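Local structure of pyridoxamine 5'-phosphate oxidase-related, FMN-binding protein (Mycobacterium smegmatis, 6ECI) at residues V80-V85 and V115-T120. The protein binds flavin-adenine dinucleotide and probably sequesters it, helping mycobacteria withstand hypoxic and oxidative stress. Residues are numbered along the deposited sequence; the frame is centred on the assembly and turned at random.
Sequences VIVRGV and VRVLPT. With FAD (flavin-adenine dinucleotide), chain C.
Val-85 and Leu-118 form an antiparallel hydrogen-bonded pair: Leu-118 N reaches Val-85 O at 2.8 Å, and Val-85 N returns to Leu-118 O at 3.1 Å. A third backbone bond, from Thr-120 N to Arg-83 O (2.6 Å, N-H...O angle 150°), flanks the non-hydrogen-bonded pair Gly-84 and Pro-119, whose CA atoms are 4.2 Å apart, on the side away from Val-85 and Leu-118. Gly-84 CA makes a CA-H...O contact to Leu-118 O. The axes of the two short segments pass 4.5 Å apart at 111°, far from antiparallel. Next to the backbone bonds, Val-82 CG1, anti to the backbone N (chi1 169°), lies 3.8 Å from Pro-119 CB and 4.0 Å from Val-117 CG1; the two valine side chains pass alongside with opposite headings. Ile-81 instead packs on FAD, its CG1 3.4 Å from C2A of the adenine, while Arg-83 NH1 hydrogen-bonds Ser-32 O of the second subunit. Within the antiparallel sheet of this FMN-binding-clan fold, strand 77-88 also pairs with 64-72 and, past the corner at Thr-120, with 121-127; strand 114-119 pairs antiparallel with 46-49, and Trp-13 of helix 9-16 touches Pro-119.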
ATOM      1  N   VAL B  80       0.992   9.802  -0.339  1.00 18.63           N
ATOM      2  CA  VAL B  80      -0.299  10.468  -0.223  1.00 26.06           C
ATOM      3  C   VAL B  80      -1.307   9.450   0.289  1.00 22.21           C
ATOM      4  O   VAL B  80      -1.343   8.312  -0.195  1.00 17.52           O
ATOM      5  CB  VAL B  80      -0.754  11.062  -1.572  1.00 17.94           C
ATOM      6  CG1 VAL B  80      -2.187  11.558  -1.491  1.00 13.69           C
ATOM      7  CG2 VAL B  80       0.172  12.188  -1.992  1.00 21.89           C
ATOM      8  N   ILE B  81      -2.110   9.850   1.273  1.00 14.43           N
ATOM      9  CA  ILE B  81      -3.165   9.011   1.828  1.00 20.29           C
ATOM     10  C   ILE B  81      -4.492   9.741   1.676  1.00 20.32           C
ATOM     11  O   ILE B  81      -4.621  10.900   2.086  1.00 23.86           O
ATOM     12  CB  ILE B  81      -2.904   8.660   3.305  1.00 23.04           C
ATOM     13  CG1 ILE B  81      -1.576   7.919   3.456  1.00 24.10           C
ATOM     14  CG2 ILE B  81      -4.032   7.804   3.854  1.00 26.10           C
ATOM     15  CD1 ILE B  81      -1.193   7.656   4.893  1.00 14.08           C
ATOM     16  N   VAL B  82      -5.474   9.060   1.094  1.00 23.48           N
ATOM     17  CA  VAL B  82      -6.813   9.601   0.891  1.00 20.44           C
ATOM     18  C   VAL B  82      -7.782   8.805   1.754  1.00 26.15           C
ATOM     19  O   VAL B  82      -7.898   7.581   1.603  1.00 24.92           O
ATOM     20  CB  VAL B  82      -7.229   9.549  -0.588  1.00 21.91           C
ATOM     21  CG1 VAL B  82      -8.713   9.862  -0.735  1.00 23.01           C
ATOM     22  CG2 VAL B  82      -6.392  10.511  -1.410  1.00 17.61           C
ATOM     23  N   ARG B  83      -8.468   9.492   2.662  1.00 28.59           N
ATOM     24  CA  ARG B  83      -9.593   8.920   3.389  1.00 25.27           C
ATOM     25  C   ARG B  83     -10.880   9.337   2.697  1.00 20.01           C
ATOM     26  O   ARG B  83     -11.109  10.530   2.475  1.00 19.76           O
ATOM     27  CB  ARG B  83      -9.614   9.374   4.852  1.00 29.18           C
ATOM     28  CG  ARG B  83      -8.350   9.060   5.625  1.00 41.22           C
ATOM     29  CD  ARG B  83      -8.645   8.783   7.096  1.00 49.94           C
ATOM     30  NE  ARG B  83      -7.420   8.718   7.890  1.00 79.26           N
ATOM     31  CZ  ARG B  83      -6.927   7.609   8.440  1.00 64.12           C
ATOM     32  NH1 ARG B  83      -7.557   6.449   8.301  1.00 57.15           N
ATOM     33  NH2 ARG B  83      -5.802   7.665   9.140  1.00 56.21           N
ATOM     34  N   GLY B  84     -11.710   8.363   2.356  1.00 20.14           N
ATOM     35  CA  GLY B  84     -12.956   8.674   1.695  1.00 20.59           C
ATOM     36  C   GLY B  84     -13.880   7.482   1.630  1.00 20.72           C
ATOM     37  O   GLY B  84     -13.704   6.493   2.346  1.00 20.64           O
ATOM     38  N   VAL B  85     -14.879   7.593   0.756  1.00 19.97           N
ATOM     39  CA  VAL B  85     -15.871   6.548   0.545  1.00 23.15           C
ATOM     40  C   VAL B  85     -15.795   6.094  -0.904  1.00 25.10           C
ATOM     41  O   VAL B  85     -15.676   6.920  -1.816  1.00 24.57           O
ATOM     42  CB  VAL B  85     -17.294   7.034   0.891  1.00 23.03           C
ATOM     43  CG1 VAL B  85     -18.283   5.884   0.789  1.00 27.52           C
ATOM     44  CG2 VAL B  85     -17.321   7.646   2.281  1.00 38.45           C
ATOM     45  N   VAL B 115     -15.370   2.443 -10.059  1.00 22.43           N
ATOM     46  CA  VAL B 115     -15.500   2.892  -8.681  1.00 22.25           C
ATOM     47  C   VAL B 115     -14.633   4.128  -8.499  1.00 21.12           C
ATOM     48  O   VAL B 115     -13.549   4.230  -9.088  1.00 20.45           O
ATOM     49  CB  VAL B 115     -15.093   1.785  -7.682  1.00 22.04           C
ATOM     50  CG1 VAL B 115     -15.377   2.217  -6.249  1.00 20.55           C
ATOM     51  CG2 VAL B 115     -15.805   0.482  -8.002  1.00 19.85           C
ATOM     52  N   ARG B 116     -15.112   5.074  -7.696  1.00 13.91           N
ATOM     53  CA  ARG B 116     -14.351   6.262  -7.335  1.00 15.22           C
ATOM     54  C   ARG B 116     -14.257   6.362  -5.822  1.00 19.66           C
ATOM     55  O   ARG B 116     -15.240   6.122  -5.114  1.00 20.21           O
ATOM     56  CB  ARG B 116     -14.989   7.544  -7.877  1.00 14.16           C
ATOM     57  CG  ARG B 116     -14.890   7.744  -9.375  1.00 15.81           C
ATOM     58  CD  ARG B 116     -15.416   9.122  -9.752  1.00 14.46           C
ATOM     59  NE  ARG B 116     -15.766   9.220 -11.166  1.00 17.51           N
ATOM     60  CZ  ARG B 116     -14.915   9.558 -12.130  1.00 20.12           C
ATOM     61  NH1 ARG B 116     -13.648   9.834 -11.843  1.00 15.49           N
ATOM     62  NH2 ARG B 116     -15.333   9.621 -13.386  1.00 25.75           N
ATOM     63  N   VAL B 117     -13.077   6.718  -5.329  1.00 19.16           N
ATOM     64  CA  VAL B 117     -12.902   7.052  -3.922  1.00 17.44           C
ATOM     65  C   VAL B 117     -13.163   8.546  -3.788  1.00 22.65           C
ATOM     66  O   VAL B 117     -12.335   9.368  -4.188  1.00 24.62           O
ATOM     67  CB  VAL B 117     -11.505   6.677  -3.415  1.00 15.27           C
ATOM     68  CG1 VAL B 117     -11.352   7.075  -1.955  1.00 15.05           C
ATOM     69  CG2 VAL B 117     -11.264   5.192  -3.585  1.00 14.33           C
ATOM     70  N   LEU B 118     -14.331   8.901  -3.257  1.00 20.68           N
ATOM     71  CA  LEU B 118     -14.666  10.303  -3.053  1.00 14.76           C
ATOM     72  C   LEU B 118     -14.001  10.776  -1.766  1.00 17.29           C
ATOM     73  O   LEU B 118     -14.346  10.300  -0.677  1.00 17.57           O
ATOM     74  CB  LEU B 118     -16.180  10.502  -2.996  1.00 12.22           C
ATOM     75  CG  LEU B 118     -16.958   9.963  -4.200  1.00 22.74           C
ATOM     76  CD1 LEU B 118     -18.404  10.425  -4.149  1.00 26.51           C
ATOM     77  CD2 LEU B 118     -16.302  10.377  -5.511  1.00 14.50           C
ATOM     78  N   PRO B 119     -13.057  11.707  -1.847  1.00 14.11           N
ATOM     79  CA  PRO B 119     -12.223  12.006  -0.681  1.00 21.69           C
ATOM     80  C   PRO B 119     -12.973  12.786   0.384  1.00 17.69           C
ATOM     81  O   PRO B 119     -13.722  13.721   0.092  1.00 25.73           O
ATOM     82  CB  PRO B 119     -11.077  12.835  -1.271  1.00 17.71           C
ATOM     83  CG  PRO B 119     -11.693  13.509  -2.439  1.00 16.20           C
ATOM     84  CD  PRO B 119     -12.708  12.546  -3.005  1.00 12.37           C
ATOM     85  N   THR B 120     -12.766  12.375   1.632  1.00 20.44           N
ATOM     86  CA  THR B 120     -13.143  13.157   2.797  1.00 20.64           C
ATOM     87  C   THR B 120     -11.947  13.866   3.421  1.00 25.40           C
ATOM     88  O   THR B 120     -12.131  14.831   4.173  1.00 22.52           O
ATOM     89  CB  THR B 120     -13.835  12.248   3.829  1.00 19.77           C
ATOM     90  OG1 THR B 120     -15.130  12.775   4.140  1.00 26.89           O
ATOM     91  CG2 THR B 120     -13.009  12.095   5.114  1.00 24.26           C
TER
HETATM   92  PA  FAD C 201       1.171  12.008  12.745  1.00 40.04           P
HETATM   93  O1A FAD C 201       1.716  13.377  12.568  1.00 37.56           O
HETATM   94  O2A FAD C 201       0.684  11.672  14.156  1.00 41.29           O
HETATM   95  O5B FAD C 201       0.018  11.715  11.711  1.00 39.32           O
HETATM   96  C5B FAD C 201      -1.112  12.603  11.574  1.00 39.74           C
HETATM   97  C4B FAD C 201      -1.833  12.275  10.292  1.00 39.20           C
HETATM   98  O4B FAD C 201      -0.980  12.590   9.173  1.00 34.58           O
HETATM   99  C3B FAD C 201      -2.190  10.807  10.103  1.00 38.50           C
HETATM  100  O3B FAD C 201      -3.425  10.486  10.733  1.00 39.04           O
HETATM  101  C2B FAD C 201      -2.283  10.682   8.580  1.00 24.58           C
HETATM  102  O2B FAD C 201      -3.579  10.999   8.087  1.00 45.45           O
HETATM  103  C1B FAD C 201      -1.240  11.701   8.100  1.00 32.78           C
HETATM  104  N9A FAD C 201       0.020  11.099   7.680  1.00 29.99           N
HETATM  105  C8A FAD C 201       1.056  10.691   8.479  1.00 30.45           C
HETATM  106  N7A FAD C 201       2.067  10.170   7.825  1.00 31.47           N
HETATM  107  C5A FAD C 201       1.661  10.237   6.493  1.00 30.96           C
HETATM  108  C6A FAD C 201       2.285   9.845   5.297  1.00 27.40           C
HETATM  109  N6A FAD C 201       3.495   9.287   5.229  1.00 27.34           N
HETATM  110  N1A FAD C 201       1.607  10.059   4.144  1.00 26.93           N
HETATM  111  C2A FAD C 201       0.399  10.621   4.201  1.00 26.32           C
HETATM  112  N3A FAD C 201      -0.288  11.024   5.271  1.00 23.47           N
HETATM  113  C4A FAD C 201       0.408  10.805   6.400  1.00 23.06           C
HETATM  114  N1  FAD C 201       8.882   6.403   8.835  1.00 23.60           N
HETATM  115  C2  FAD C 201       9.728   5.545   9.476  1.00 26.99           C
HETATM  116  O2  FAD C 201       9.708   5.414  10.704  1.00 30.71           O
HETATM  117  N3  FAD C 201      10.633   4.799   8.743  1.00 26.40           N
HETATM  118  C4  FAD C 201      10.785   4.824   7.372  1.00 28.47           C
HETATM  119  O4  FAD C 201      11.629   4.111   6.829  1.00 28.98           O
HETATM  120  C4X FAD C 201       9.883   5.739   6.701  1.00 27.49           C
HETATM  121  N5  FAD C 201       9.956   5.830   5.401  1.00 30.94           N
HETATM  122  C5X FAD C 201       9.092   6.706   4.762  1.00 28.93           C
HETATM  123  C6  FAD C 201       9.157   6.818   3.375  1.00 23.39           C
HETATM  124  C7  FAD C 201       8.313   7.682   2.686  1.00 23.59           C
HETATM  125  C7M FAD C 201       8.410   7.776   1.186  1.00 31.21           C
HETATM  126  C8  FAD C 201       7.379   8.454   3.399  1.00 31.69           C
HETATM  127  C8M FAD C 201       6.454   9.401   2.685  1.00 28.78           C
HETATM  128  C9  FAD C 201       7.312   8.345   4.785  1.00 28.13           C
HETATM  129  C9A FAD C 201       8.159   7.481   5.467  1.00 25.28           C
HETATM  130  N10 FAD C 201       8.121   7.352   6.871  1.00 30.85           N
HETATM  131  C10 FAD C 201       8.965   6.486   7.520  1.00 29.13           C
HETATM  132  C1' FAD C 201       7.157   8.119   7.669  1.00 28.77           C
HETATM  133  C2' FAD C 201       5.923   7.301   8.041  1.00 25.80           C
HETATM  134  O2' FAD C 201       5.370   6.691   6.876  1.00 28.74           O
HETATM  135  C3' FAD C 201       4.877   8.217   8.676  1.00 20.11           C
HETATM  136  O3' FAD C 201       4.819   9.432   7.940  1.00 31.26           O
HETATM  137  C4' FAD C 201       5.142   8.541  10.146  1.00 26.78           C
HETATM  138  O4' FAD C 201       5.395   7.331  10.863  1.00 30.39           O
HETATM  139  C5' FAD C 201       3.996   9.297  10.781  1.00 31.88           C
HETATM  140  O5' FAD C 201       4.363   9.665  12.126  1.00 40.14           O
HETATM  141  P   FAD C 201       3.777  10.959  12.804  1.00 41.89           P
HETATM  142  O1P FAD C 201       4.435  12.190  12.174  1.00 41.09           O
HETATM  143  O2P FAD C 201       3.858  10.862  14.279  1.00 36.98           O
HETATM  144  O3P FAD C 201       2.264  10.934  12.343  1.00 41.21           O